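Local coordinates for protein putative succinylglutamate desuccinylase / aspartoacylase (Shewanella amazonensis, PDB 3FMC) that probably acts as a zinc-dependent hydrolase of the succinylglutamate desuccinylase/aspartoacylase family, although its substrate is not established, at residues Ser70-Ala75 with Val156-Met161; Phe92-Ile95 with Asn99-Arg102; Asn289-His294 with Leu337-Val342. All blocks are in the same frame, centred on the assembly; numbering follows the deposited sequence.

Contact 1 (Ser70-Ala75 with Val156-Met161)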
ATOM      1  N   SER C  70      11.417  -3.081 -33.357  1.00 17.87           N
ATOM      2  CA  SER C  70      10.500  -3.823 -32.445  1.00 16.84           C
ATOM      3  C   SER C  70      10.105  -2.896 -31.323  1.00 14.11           C
ATOM      4  O   SER C  70      10.960  -2.192 -30.793  1.00 14.47           O
ATOM      5  CB  SER C  70      11.156  -5.043 -31.873  1.00 22.04           C
ATOM      6  OG  SER C  70      11.309  -5.991 -32.909  1.00 25.45           O
ATOM      7  N   LEU C  71       8.817  -2.838 -31.009  1.00 15.10           N
ATOM      8  CA  LEU C  71       8.329  -1.934 -29.973  1.00 12.87           C
ATOM      9  C   LEU C  71       7.485  -2.720 -28.976  1.00 14.69           C
ATOM     10  O   LEU C  71       6.619  -3.522 -29.352  1.00 14.25           O
ATOM     11  CB  LEU C  71       7.547  -0.736 -30.530  1.00 13.90           C
ATOM     12  CG  LEU C  71       8.172   0.012 -31.736  1.00 15.17           C
ATOM     13  CD1 LEU C  71       7.708  -0.634 -33.130  1.00 18.55           C
ATOM     14  CD2 LEU C  71       7.843   1.477 -31.611  1.00 12.84           C
ATOM     15  N   VAL C  72       7.773  -2.452 -27.705  1.00 14.06           N
ATOM     16  CA  VAL C  72       7.151  -3.156 -26.573  1.00 14.80           C
ATOM     17  C   VAL C  72       6.524  -2.137 -25.601  1.00 12.64           C
ATOM     18  O   VAL C  72       7.156  -1.718 -24.647  1.00 13.10           O
ATOM     19  CB  VAL C  72       8.160  -4.094 -25.855  1.00 14.47           C
ATOM     20  CG1 VAL C  72       7.447  -4.980 -24.756  1.00 14.28           C
ATOM     21  CG2 VAL C  72       8.909  -5.005 -26.850  1.00 13.83           C
ATOM     22  N   PRO C  73       5.296  -1.708 -25.886  1.00 14.45           N
ATOM     23  CA  PRO C  73       4.556  -0.846 -24.952  1.00 13.18           C
ATOM     24  C   PRO C  73       4.048  -1.772 -23.824  1.00 13.13           C
ATOM     25  O   PRO C  73       4.086  -3.009 -23.952  1.00 13.57           O
ATOM     26  CB  PRO C  73       3.394  -0.322 -25.783  1.00 11.03           C
ATOM     27  CG  PRO C  73       3.142  -1.452 -26.778  1.00 12.96           C
ATOM     28  CD  PRO C  73       4.496  -2.058 -27.082  1.00 15.25           C
ATOM     29  N   LEU C  74       3.617  -1.187 -22.714  1.00 10.50           N
ATOM     30  CA  LEU C  74       3.001  -1.963 -21.644  1.00 11.22           C
ATOM     31  C   LEU C  74       3.898  -3.094 -21.202  1.00 12.53           C
ATOM     32  O   LEU C  74       3.463  -4.250 -21.011  1.00 13.74           O
ATOM     33  CB  LEU C  74       1.611  -2.457 -22.112  1.00 10.47           C
ATOM     34  CG  LEU C  74       0.603  -1.418 -22.594  1.00 12.02           C
ATOM     35  CD1 LEU C  74      -0.549  -2.038 -23.391  1.00 14.53           C
ATOM     36  CD2 LEU C  74       0.080  -0.494 -21.464  1.00 10.59           C
ATOM     37  N   ALA C  75       5.160  -2.741 -21.003  1.00 11.15           N
ATOM     38  CA  ALA C  75       6.195  -3.768 -20.795  1.00 11.14           C
ATOM     39  C   ALA C  75       6.192  -4.457 -19.409  1.00 12.68           C
ATOM     40  O   ALA C  75       6.922  -5.414 -19.219  1.00 15.57           O
ATOM     41  CB  ALA C  75       7.617  -3.235 -21.122  1.00 13.23           C
ATOM     42  N   VAL C 156      14.973  -9.983 -17.442  1.00 14.89           N
ATOM     43  CA  VAL C 156      15.816 -10.851 -18.251  1.00 14.65           C
ATOM     44  C   VAL C 156      15.111 -11.192 -19.585  1.00 13.85           C
ATOM     45  O   VAL C 156      15.769 -11.256 -20.621  1.00 13.93           O
ATOM     46  CB  VAL C 156      16.329 -12.101 -17.455  1.00 16.35           C
ATOM     47  CG1 VAL C 156      17.079 -13.034 -18.370  1.00 18.07           C
ATOM     48  CG2 VAL C 156      17.201 -11.677 -16.274  1.00 15.38           C
ATOM     49  N   THR C 157      13.778 -11.308 -19.575  1.00 13.53           N
ATOM     50  CA  THR C 157      13.001 -11.560 -20.809  1.00 13.93           C
ATOM     51  C   THR C 157      13.092 -10.338 -21.744  1.00 16.64           C
ATOM     52  O   THR C 157      13.363 -10.484 -22.960  1.00 15.71           O
ATOM     53  CB  THR C 157      11.534 -11.953 -20.499  1.00 13.49           C
ATOM     54  OG1 THR C 157      11.548 -13.123 -19.645  1.00 13.72           O
ATOM     55  CG2 THR C 157      10.708 -12.167 -21.767  1.00 16.50           C
ATOM     56  N   LEU C 158      12.912  -9.134 -21.178  1.00 13.92           N
ATOM     57  CA  LEU C 158      13.084  -7.887 -21.951  1.00 13.02           C
ATOM     58  C   LEU C 158      14.495  -7.755 -22.488  1.00 13.21           C
ATOM     59  O   LEU C 158      14.697  -7.419 -23.653  1.00 15.36           O
ATOM     60  CB  LEU C 158      12.778  -6.676 -21.061  1.00 13.45           C
ATOM     61  CG  LEU C 158      11.316  -6.556 -20.578  1.00 12.45           C
ATOM     62  CD1 LEU C 158      11.131  -5.461 -19.532  1.00 11.93           C
ATOM     63  CD2 LEU C 158      10.408  -6.330 -21.745  1.00 12.80           C
ATOM     64  N   GLN C 159      15.460  -8.079 -21.634  1.00 13.95           N
ATOM     65  CA  GLN C 159      16.880  -7.953 -21.930  1.00 14.00           C
ATOM     66  C   GLN C 159      17.302  -8.819 -23.078  1.00 16.01           C
ATOM     67  O   GLN C 159      18.079  -8.399 -23.931  1.00 17.29           O
ATOM     68  CB  GLN C 159      17.694  -8.237 -20.681  1.00 13.07           C
ATOM     69  CG  GLN C 159      19.199  -7.893 -20.813  1.00 13.47           C
ATOM     70  CD  GLN C 159      19.929  -8.030 -19.528  1.00 13.02           C
ATOM     71  OE1 GLN C 159      19.344  -7.855 -18.444  1.00 15.47           O
ATOM     72  NE2 GLN C 159      21.246  -8.296 -19.605  1.00 14.10           N
ATOM     73  N   SER C 160      16.828 -10.059 -23.091  1.00 16.59           N
ATOM     74  CA  SER C 160      17.177 -10.981 -24.159  1.00 17.45           C
ATOM     75  C   SER C 160      16.702 -10.419 -25.498  1.00 17.78           C
ATOM     76  O   SER C 160      17.415 -10.550 -26.510  1.00 18.78           O
ATOM     77  CB  SER C 160      16.580 -12.363 -23.910  1.00 18.84           C
ATOM     78  OG  SER C 160      16.814 -13.174 -25.043  1.00 24.68           O
HETATM   79  N   MSE C 161      15.519  -9.796 -25.523  1.00 15.88           N
HETATM   80  CA  MSE C 161      15.037  -9.146 -26.754  1.00 16.79           C
HETATM   81  C   MSE C 161      15.924  -7.945 -27.123  1.00 18.33           C
HETATM   82  O   MSE C 161      16.312  -7.785 -28.297  1.00 16.58           O
HETATM   83  CB  MSE C 161      13.583  -8.707 -26.639  1.00 16.01           C
HETATM   84  CG  MSE C 161      12.576  -9.906 -26.613  1.00 21.11           C
HETATM   85 SE   MSE C 161      10.800  -9.271 -26.794  0.75 13.38          SE
HETATM   86  CE  MSE C 161      10.611  -8.426 -24.937  1.00 12.34           C
TER

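Contact 2 (Phe92-Ile95 with Asn99-Arg102). With SO4 (sulfate ion), chain K.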
ATOM      1  N   PHE C  92       8.201  -0.516  -8.098  1.00 11.28           N
ATOM      2  CA  PHE C  92       8.884  -1.610  -7.468  1.00 13.85           C
ATOM      3  C   PHE C  92       7.941  -2.768  -7.138  1.00 11.63           C
ATOM      4  O   PHE C  92       6.714  -2.605  -7.114  1.00 12.48           O
ATOM      5  CB  PHE C  92       9.631  -1.146  -6.196  1.00 14.81           C
ATOM      6  CG  PHE C  92       8.837  -0.279  -5.243  1.00 10.72           C
ATOM      7  CD1 PHE C  92       7.863  -0.823  -4.390  1.00 13.54           C
ATOM      8  CD2 PHE C  92       9.099   1.094  -5.163  1.00 13.92           C
ATOM      9  CE1 PHE C  92       7.180   0.008  -3.462  1.00 13.77           C
ATOM     10  CE2 PHE C  92       8.401   1.901  -4.276  1.00 11.97           C
ATOM     11  CZ  PHE C  92       7.450   1.350  -3.437  1.00 15.56           C
ATOM     12  N   ASP C  93       8.550  -3.928  -6.915  1.00 11.10           N
ATOM     13  CA  ASP C  93       7.797  -5.086  -6.467  1.00 11.86           C
ATOM     14  C   ASP C  93       7.134  -4.673  -5.122  1.00  9.96           C
ATOM     15  O   ASP C  93       7.819  -4.339  -4.174  1.00 12.60           O
ATOM     16  CB  ASP C  93       8.750  -6.292  -6.325  1.00 10.88           C
ATOM     17  CG  ASP C  93       8.030  -7.564  -6.007  1.00 18.51           C
ATOM     18  OD1 ASP C  93       6.928  -7.463  -5.462  1.00 14.35           O
ATOM     19  OD2 ASP C  93       8.595  -8.652  -6.300  1.00 17.10           O
ATOM     20  N   PRO C  94       5.797  -4.674  -5.057  1.00 12.06           N
ATOM     21  CA  PRO C  94       5.114  -4.254  -3.830  1.00 13.80           C
ATOM     22  C   PRO C  94       5.377  -5.193  -2.650  1.00 13.58           C
ATOM     23  O   PRO C  94       5.141  -4.826  -1.504  1.00 14.43           O
ATOM     24  CB  PRO C  94       3.621  -4.248  -4.207  1.00 14.84           C
ATOM     25  CG  PRO C  94       3.517  -4.866  -5.500  1.00 24.05           C
ATOM     26  CD  PRO C  94       4.857  -5.043  -6.124  1.00 11.95           C
ATOM     27  N   ILE C  95       5.826  -6.398  -2.944  1.00 11.82           N
ATOM     28  CA  ILE C  95       6.159  -7.369  -1.896  1.00 11.24           C
ATOM     29  C   ILE C  95       7.499  -7.077  -1.264  1.00 14.53           C
ATOM     30  O   ILE C  95       7.619  -7.028  -0.030  1.00 15.09           O
ATOM     31  CB  ILE C  95       6.207  -8.829  -2.442  1.00 13.43           C
ATOM     32  CG1 ILE C  95       4.869  -9.254  -3.036  1.00 14.17           C
ATOM     33  CG2 ILE C  95       6.693  -9.786  -1.289  1.00 13.83           C
ATOM     34  CD1 ILE C  95       4.870 -10.658  -3.720  1.00  9.74           C
ATOM     35  N   ASN C  99      13.109  -2.287  -7.087  1.00 11.55           N
ATOM     36  CA  ASN C  99      12.815  -1.501  -8.294  1.00 12.79           C
ATOM     37  C   ASN C  99      12.863  -2.399  -9.514  1.00 13.20           C
ATOM     38  O   ASN C  99      13.834  -3.123  -9.730  1.00 12.20           O
ATOM     39  CB  ASN C  99      13.863  -0.361  -8.325  1.00 12.99           C
ATOM     40  CG  ASN C  99      13.688   0.622  -9.507  1.00 17.99           C
ATOM     41  OD1 ASN C  99      13.119   0.297 -10.529  1.00 12.84           O
ATOM     42  ND2 ASN C  99      14.217   1.828  -9.340  1.00 18.08           N
ATOM     43  N   TRP C 100      11.820  -2.379 -10.330  1.00 13.52           N
ATOM     44  CA  TRP C 100      11.779  -3.249 -11.518  1.00 11.98           C
ATOM     45  C   TRP C 100      12.955  -2.961 -12.467  1.00 13.35           C
ATOM     46  O   TRP C 100      13.411  -3.892 -13.181  1.00 14.53           O
ATOM     47  CB  TRP C 100      10.530  -3.043 -12.284  1.00 12.00           C
ATOM     48  CG  TRP C 100       9.221  -3.277 -11.539  1.00 11.90           C
ATOM     49  CD1 TRP C 100       8.268  -2.353 -11.306  1.00 15.27           C
ATOM     50  CD2 TRP C 100       8.741  -4.503 -10.983  1.00 14.99           C
ATOM     51  NE1 TRP C 100       7.181  -2.919 -10.684  1.00 13.69           N
ATOM     52  CE2 TRP C 100       7.446  -4.240 -10.465  1.00 11.81           C
ATOM     53  CE3 TRP C 100       9.263  -5.790 -10.874  1.00 16.68           C
ATOM     54  CZ2 TRP C 100       6.679  -5.218  -9.823  1.00 12.37           C
ATOM     55  CZ3 TRP C 100       8.494  -6.763 -10.218  1.00 16.35           C
ATOM     56  CH2 TRP C 100       7.219  -6.466  -9.719  1.00 13.47           C
ATOM     57  N   ASN C 101      13.438  -1.709 -12.431  1.00 14.43           N
ATOM     58  CA  ASN C 101      14.580  -1.277 -13.261  1.00 13.41           C
ATOM     59  C   ASN C 101      15.919  -1.403 -12.550  1.00 15.30           C
ATOM     60  O   ASN C 101      16.916  -0.720 -12.876  1.00 16.79           O
ATOM     61  CB  ASN C 101      14.303   0.132 -13.778  1.00 15.82           C
ATOM     62  CG  ASN C 101      15.242   0.555 -14.906  1.00 14.76           C
ATOM     63  OD1 ASN C 101      15.515  -0.205 -15.835  1.00 13.40           O
ATOM     64  ND2 ASN C 101      15.686   1.809 -14.841  1.00 16.20           N
ATOM     65  N   ARG C 102      15.952  -2.266 -11.541  1.00 12.46           N
ATOM     66  CA  ARG C 102      17.201  -2.652 -10.904  1.00 12.98           C
ATOM     67  C   ARG C 102      17.362  -4.175 -11.018  1.00 15.69           C
ATOM     68  O   ARG C 102      18.256  -4.740 -10.421  1.00 15.36           O
ATOM     69  CB  ARG C 102      17.240  -2.236  -9.446  1.00 14.04           C
ATOM     70  CG  ARG C 102      17.320  -0.749  -9.280  1.00 20.30           C
ATOM     71  CD  ARG C 102      18.558  -0.123  -9.915  1.00 22.83           C
ATOM     72  NE  ARG C 102      18.479   1.307  -9.625  1.00 23.82           N
ATOM     73  CZ  ARG C 102      17.797   2.194 -10.358  1.00 23.90           C
ATOM     74  NH1 ARG C 102      17.263   1.866 -11.524  1.00 27.37           N
ATOM     75  NH2 ARG C 102      17.721   3.453  -9.937  1.00 29.74           N
TER
HETATM   76  S   SO4 K 368      15.201   4.802 -12.273  1.00 34.99           S
HETATM   77  O1  SO4 K 368      14.987   3.343 -12.146  1.00 19.44           O
HETATM   78  O2  SO4 K 368      15.891   5.284 -11.079  1.00 39.53           O
HETATM   79  O3  SO4 K 368      13.958   5.612 -12.463  1.00 29.57           O
HETATM   80  O4  SO4 K 368      16.017   5.013 -13.482  1.00 43.18           O
HETATM   81  O   HOH W   1       4.771  -2.359  -8.901  1.00 13.19           O

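Contact 3 (Asn289-His294 with Leu337-Val342)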
ATOM      1  N   ASN C 289      27.446  14.747 -11.386  1.00 15.35           N
ATOM      2  CA  ASN C 289      26.988  16.088 -11.040  1.00 16.38           C
ATOM      3  C   ASN C 289      25.454  16.263 -10.952  1.00 15.02           C
ATOM      4  O   ASN C 289      24.944  17.365 -10.781  1.00 17.11           O
ATOM      5  CB  ASN C 289      27.628  17.069 -12.018  1.00 16.26           C
ATOM      6  CG  ASN C 289      29.119  17.147 -11.842  1.00 22.09           C
ATOM      7  OD1 ASN C 289      29.605  17.029 -10.717  1.00 21.40           O
ATOM      8  ND2 ASN C 289      29.861  17.316 -12.935  1.00 21.03           N
ATOM      9  N   TYR C 290      24.740  15.141 -11.043  1.00 17.40           N
ATOM     10  CA  TYR C 290      23.282  15.078 -10.904  1.00 15.95           C
ATOM     11  C   TYR C 290      23.022  14.801  -9.419  1.00 13.91           C
ATOM     12  O   TYR C 290      23.378  13.727  -8.918  1.00 16.19           O
ATOM     13  CB  TYR C 290      22.714  13.985 -11.819  1.00 16.44           C
ATOM     14  CG  TYR C 290      21.206  13.944 -11.995  1.00 16.39           C
ATOM     15  CD1 TYR C 290      20.451  15.102 -12.108  1.00 16.27           C
ATOM     16  CD2 TYR C 290      20.533  12.713 -12.100  1.00 17.18           C
ATOM     17  CE1 TYR C 290      19.055  15.046 -12.291  1.00 15.26           C
ATOM     18  CE2 TYR C 290      19.165  12.643 -12.327  1.00 15.08           C
ATOM     19  CZ  TYR C 290      18.426  13.809 -12.431  1.00 13.99           C
ATOM     20  OH  TYR C 290      17.063  13.770 -12.650  1.00 13.65           O
ATOM     21  N   ARG C 291      22.496  15.796  -8.726  1.00 15.73           N
ATOM     22  CA  ARG C 291      22.321  15.806  -7.278  1.00 15.27           C
ATOM     23  C   ARG C 291      20.879  15.663  -6.794  1.00 13.26           C
ATOM     24  O   ARG C 291      19.951  16.186  -7.408  1.00 15.40           O
ATOM     25  CB  ARG C 291      22.853  17.152  -6.750  1.00 16.97           C
ATOM     26  CG  ARG C 291      24.262  17.513  -7.244  1.00 21.45           C
ATOM     27  CD  ARG C 291      25.293  16.467  -6.926  1.00 22.38           C
ATOM     28  NE  ARG C 291      25.437  16.200  -5.488  1.00 24.27           N
ATOM     29  CZ  ARG C 291      26.178  16.924  -4.636  1.00 34.45           C
ATOM     30  NH1 ARG C 291      26.855  17.996  -5.047  1.00 26.35           N
ATOM     31  NH2 ARG C 291      26.232  16.580  -3.344  1.00 29.73           N
ATOM     32  N   LYS C 292      20.727  15.006  -5.651  1.00 14.28           N
ATOM     33  CA  LYS C 292      19.455  14.778  -5.003  1.00 14.18           C
ATOM     34  C   LYS C 292      19.360  15.751  -3.821  1.00 14.64           C
ATOM     35  O   LYS C 292      20.229  15.777  -2.933  1.00 16.82           O
ATOM     36  CB  LYS C 292      19.365  13.337  -4.506  1.00 13.23           C
ATOM     37  CG  LYS C 292      19.455  12.283  -5.592  1.00 15.58           C
ATOM     38  CD  LYS C 292      19.614  10.896  -5.015  1.00 17.86           C
ATOM     39  CE  LYS C 292      19.920   9.861  -6.038  1.00 25.01           C
ATOM     40  NZ  LYS C 292      19.952   8.454  -5.452  1.00 22.49           N
ATOM     41  N   PHE C 293      18.329  16.555  -3.847  1.00 12.12           N
ATOM     42  CA  PHE C 293      18.036  17.493  -2.790  1.00 13.37           C
ATOM     43  C   PHE C 293      16.900  16.925  -1.900  1.00 12.82           C
ATOM     44  O   PHE C 293      15.734  16.804  -2.339  1.00 15.02           O
ATOM     45  CB  PHE C 293      17.685  18.868  -3.345  1.00 12.76           C
ATOM     46  CG  PHE C 293      17.467  19.894  -2.264  1.00 13.83           C
ATOM     47  CD1 PHE C 293      18.544  20.548  -1.705  1.00 17.52           C
ATOM     48  CD2 PHE C 293      16.205  20.143  -1.751  1.00 15.71           C
ATOM     49  CE1 PHE C 293      18.354  21.482  -0.662  1.00 19.45           C
ATOM     50  CE2 PHE C 293      16.020  21.064  -0.714  1.00 16.35           C
ATOM     51  CZ  PHE C 293      17.087  21.722  -0.182  1.00 15.86           C
ATOM     52  N   HIS C 294      17.243  16.592  -0.643  1.00 15.09           N
ATOM     53  CA  HIS C 294      16.286  16.009   0.337  1.00 12.50           C
ATOM     54  C   HIS C 294      15.726  17.051   1.322  1.00 16.06           C
ATOM     55  O   HIS C 294      16.420  18.004   1.690  1.00 16.88           O
ATOM     56  CB  HIS C 294      16.966  14.856   1.110  1.00 14.84           C
ATOM     57  CG  HIS C 294      17.551  13.794   0.220  1.00 12.69           C
ATOM     58  ND1 HIS C 294      18.846  13.849  -0.252  1.00 15.06           N
ATOM     59  CD2 HIS C 294      17.018  12.668  -0.304  1.00 11.07           C
ATOM     60  CE1 HIS C 294      19.089  12.798  -1.009  1.00 16.12           C
ATOM     61  NE2 HIS C 294      17.998  12.064  -1.064  1.00 13.64           N
ATOM     62  N   LEU C 337      18.394  25.945  -3.135  0.50 26.93           N
ATOM     63  CA  LEU C 337      19.393  24.980  -3.612  0.50 27.38           C
ATOM     64  C   LEU C 337      20.774  25.460  -3.198  0.50 28.05           C
ATOM     65  O   LEU C 337      21.044  26.661  -3.173  0.50 28.48           O
ATOM     66  CB  LEU C 337      19.410  24.754  -5.122  0.50 26.85           C
ATOM     67  CG  LEU C 337      18.439  23.782  -5.795  0.50 25.07           C
ATOM     68  CD1 LEU C 337      19.141  23.355  -7.071  0.50 25.96           C
ATOM     69  CD2 LEU C 337      18.107  22.554  -4.988  0.50 12.54           C
ATOM     70  N   PRO C 338      21.636  24.514  -2.853  1.00 25.26           N
ATOM     71  CA  PRO C 338      23.000  24.778  -2.423  1.00 26.84           C
ATOM     72  C   PRO C 338      23.927  25.238  -3.525  1.00 26.94           C
ATOM     73  O   PRO C 338      24.943  25.857  -3.254  1.00 27.71           O
ATOM     74  CB  PRO C 338      23.478  23.413  -1.933  1.00 27.30           C
ATOM     75  CG  PRO C 338      22.245  22.645  -1.708  1.00 25.86           C
ATOM     76  CD  PRO C 338      21.329  23.087  -2.747  1.00 26.54           C
ATOM     77  N   GLU C 339      23.575  24.933  -4.768  0.50 26.44           N
ATOM     78  CA  GLU C 339      24.425  25.263  -5.889  0.50 25.49           C
ATOM     79  C   GLU C 339      23.566  25.600  -7.091  0.50 25.02           C
ATOM     80  O   GLU C 339      22.423  25.149  -7.183  0.50 26.44           O
ATOM     81  CB  GLU C 339      25.322  24.052  -6.188  0.50 24.96           C
ATOM     82  CG  GLU C 339      26.377  24.281  -7.246  0.50 27.77           C
ATOM     83  CD  GLU C 339      27.263  23.079  -7.470  0.50 26.16           C
ATOM     84  OE1 GLU C 339      27.075  22.045  -6.794  0.50 26.73           O
ATOM     85  OE2 GLU C 339      28.160  23.176  -8.322  0.50 15.65           O
ATOM     86  N   ASP C 340      24.115  26.398  -8.005  1.00 23.84           N
ATOM     87  CA  ASP C 340      23.437  26.728  -9.255  1.00 23.72           C
ATOM     88  C   ASP C 340      23.255  25.403 -10.012  1.00 21.36           C
ATOM     89  O   ASP C 340      24.120  24.527  -9.988  1.00 22.41           O
ATOM     90  CB  ASP C 340      24.287  27.608 -10.148  1.00 25.88           C
ATOM     91  CG  ASP C 340      24.552  29.010  -9.566  1.00 26.28           C
ATOM     92  OD1 ASP C 340      24.034  29.373  -8.481  1.00 29.33           O
ATOM     93  OD2 ASP C 340      25.320  29.706 -10.244  1.00 33.33           O
ATOM     94  N   GLY C 341      22.131  25.266 -10.680  1.00 20.16           N
ATOM     95  CA  GLY C 341      21.857  24.074 -11.440  1.00 19.87           C
ATOM     96  C   GLY C 341      20.516  24.175 -12.096  1.00 18.28           C
ATOM     97  O   GLY C 341      19.862  25.243 -12.072  1.00 17.37           O
ATOM     98  N   VAL C 342      20.111  23.056 -12.703  1.00 16.43           N
ATOM     99  CA  VAL C 342      18.825  22.943 -13.384  1.00 14.94           C
ATOM    100  C   VAL C 342      17.972  21.847 -12.721  1.00 15.68           C
ATOM    101  O   VAL C 342      18.305  20.685 -12.853  1.00 14.68           O
ATOM    102  CB  VAL C 342      18.981  22.544 -14.878  1.00 12.31           C
ATOM    103  CG1 VAL C 342      17.607  22.506 -15.542  1.00 16.17           C
ATOM    104  CG2 VAL C 342      19.830  23.579 -15.637  1.00 16.53           C
TER
HETATM  105  O   HOH W   2      27.335  19.341  -7.569  1.00 21.52           O

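Contact 1 (Ser70-Ala75 with Val156-Met161)
Ala75 and Leu158 mark the nearest approach of the two backbones, 8.1 Å from CA to CA, so that strand 69-72 and the turn after it meet helix 150-163 through side chains alone. This is helix-on-sheet packing inside the α/β catalytic domain. The strand is bonded to its neighbours, Val72 pairing with Ile38 and Ala40 of strand 36-40, and the helix lies over one side of it. Leu158 makes two of the three contacts, both through one methyl. Its CD2 comes within 4.2 Å of Ala75 CB and 4.4 Å of Val72 CG1. These last two atoms are themselves 4.0 Å apart (Ala75 CB to Val72 CG1), so the three carbons form a nearly equilateral triangle, with the leucine methyl placed between and facing the other two. The turn at Leu74 is what brings Ala75 alongside Val72: that residue takes a left-handed backbone conformation (phi 54°), and its N is hydrogen-bonded to Asn50 OD1. Leu74 itself packs on Ala16 of the third subunit and Leu323 of the second. No hydrogen bond joins the segments, and the spacing of the methyl groups describes loose apolar contact rather than tight interlocking. Leu22 and Tyr37 touch both Val72 and Leu158, so residues of strands 19-27 and 36-40 fill in around the pair. One turn further along the helix, Met161, present as selenomethionine, extends as far as SE and then bends (chi3 -72°). The bend swings CE back toward Leu158 CD2, 3.8 Å away, and sets it 4.3 Å from Val72 CG2, nearer than the selenium itself comes.

Contact 2 (Phe92-Ile95 with Asn99-Arg102)
The indole of Trp100 lies with one face over the Phe92-Asp93 peptide, within a hairpin-like loop that a single β-bridge, Phe92 with Asn99, closes at a CA-CA separation of 4.0 Å. The ring rests nearly flat on the backbone: Phe92 C and Asp93 N stand over that face, both offset toward its rim, and Asp93 CA comes to 3.5 Å from Trp100 CZ2. Asp93 then runs across the six-membered ring. Its CB makes an off-centre CH-pi contact, 4.2 Å from the centroid of that Trp100 ring, and its carboxylate plane is tilted 15° from the indole. With CG anti to N (chi1 -174°), Asp93 turns OD1 back to its own chain, where it accepts from Ile95 N as an Asx turn. Phe92 O stands over the ring face, so the in-plane N-H of Trp100 NE1 is not aimed at it; a water accepts from NE1 and donates to Phe92 O at 2.7 Å, which, with the face packing, probably restrains the ring's rotation. Outside the loop, Phe92 packs on Thr96 of the fourth subunit and Pro94 on Lys83 of the third. A second Asx turn, from Asn99 OD1 to Asn101 N, folds Asn99, Asn101 and Arg102 around a sulfate, probably from the crystallisation liquor. Asn99 OD1 also accepts from His43 NE2, and His43 belongs to a possible, empty metal site. The consecutive Asn101-Arg102 pair resembles the one that holds the substrate carboxylate in M14 carboxypeptidases, consistent with an anion-binding pocket. Arg91 NH2 also bonds the sulfate, while Arg102 NH2 donates to O2 at 2.8 Å. Sulfate O1 takes three N-H groups: Arg102 NH1 at 2.8 Å, Asn99 ND2 at 3.3 Å, and Asn101 ND2 in a nearly straight bond (170°).

Contact 3 (Asn289-His294 with Leu337-Val342)
Phe293 sets its ring against Leu337 and Pro338, meeting the leucine through one branch and the proline through its CD, approaching obliquely. Leu337 CD2 touches CG of Phe293 at 3.9 Å and makes an off-centre CH-pi contact, 4.2 Å from the centroid of the Phe293 ring; Leu337 is modelled in two conformers, and this contact, belonging to the one described, is tentative to that extent. Further round the ring, Pro338 CD lies 3.9 Å from Phe293 CD1, so the two successive residues cover neighbouring parts of one phenyl group. The anti first torsion of Phe293 (chi1 -176°) carries the ring from strand 290-294 toward the turn 337-339, which runs from strand 332-336 to strand 341-346. Strands 290-294 and 341-346 do not pair; strand 357-363 pairs antiparallel with both, within the β-rich C-terminal part of the chain. Leu317 of strand 316-321 touches both Phe293 and Leu337, extending the apolar cluster toward the four-stranded antiparallel sheet. Two residues before Phe293, on the same side of the strand, Arg291 replaces hydrophobic contact with a polar link. Its chain is bent at chi2 and chi3 (-56° and -60°), and NH1 stops 4.4 Å from Glu339 OE1, too far for a salt bridge. In the Glu339 conformer described, one of two, a water fills the interval, lying at the guanidinium edge in its plane, 2.9 Å from Arg291 NH1, and donating to Glu339 OE1 at 2.8 Å. Leu337 and Pro338 also pack on Trp146 of the fourth subunit. The chemistry therefore implies an apolar core beside a water-mediated Arg291-Glu339 link whose charges each have another partner: Lys364, in a salt bridge with Glu339 OE2, and Trp146 of the fourth subunit, in a cation-pi contact with Arg291.

How the contacts relate
Contact 1 is the core contact, made of methyl groups alone between a helix and a strand of the catalytic domain. Contact 2, about 16 Å from it between centres, lies in the same catalytic domain, and its residues follow 70-75 and precede 156-161 in the chain; it is partly buried and mixes a flat ring on backbone with polar groups gathered at a sulfate. Contact 3 lies about 33 Å from contact 1, centre to centre and across the chain's middle, in the β-rich C-terminal part, its polar groups at a partly exposed margin. Contacts 2 and 3 both touch the fourth subunit; contact 1 stays apolar although its turn touches two other subunits.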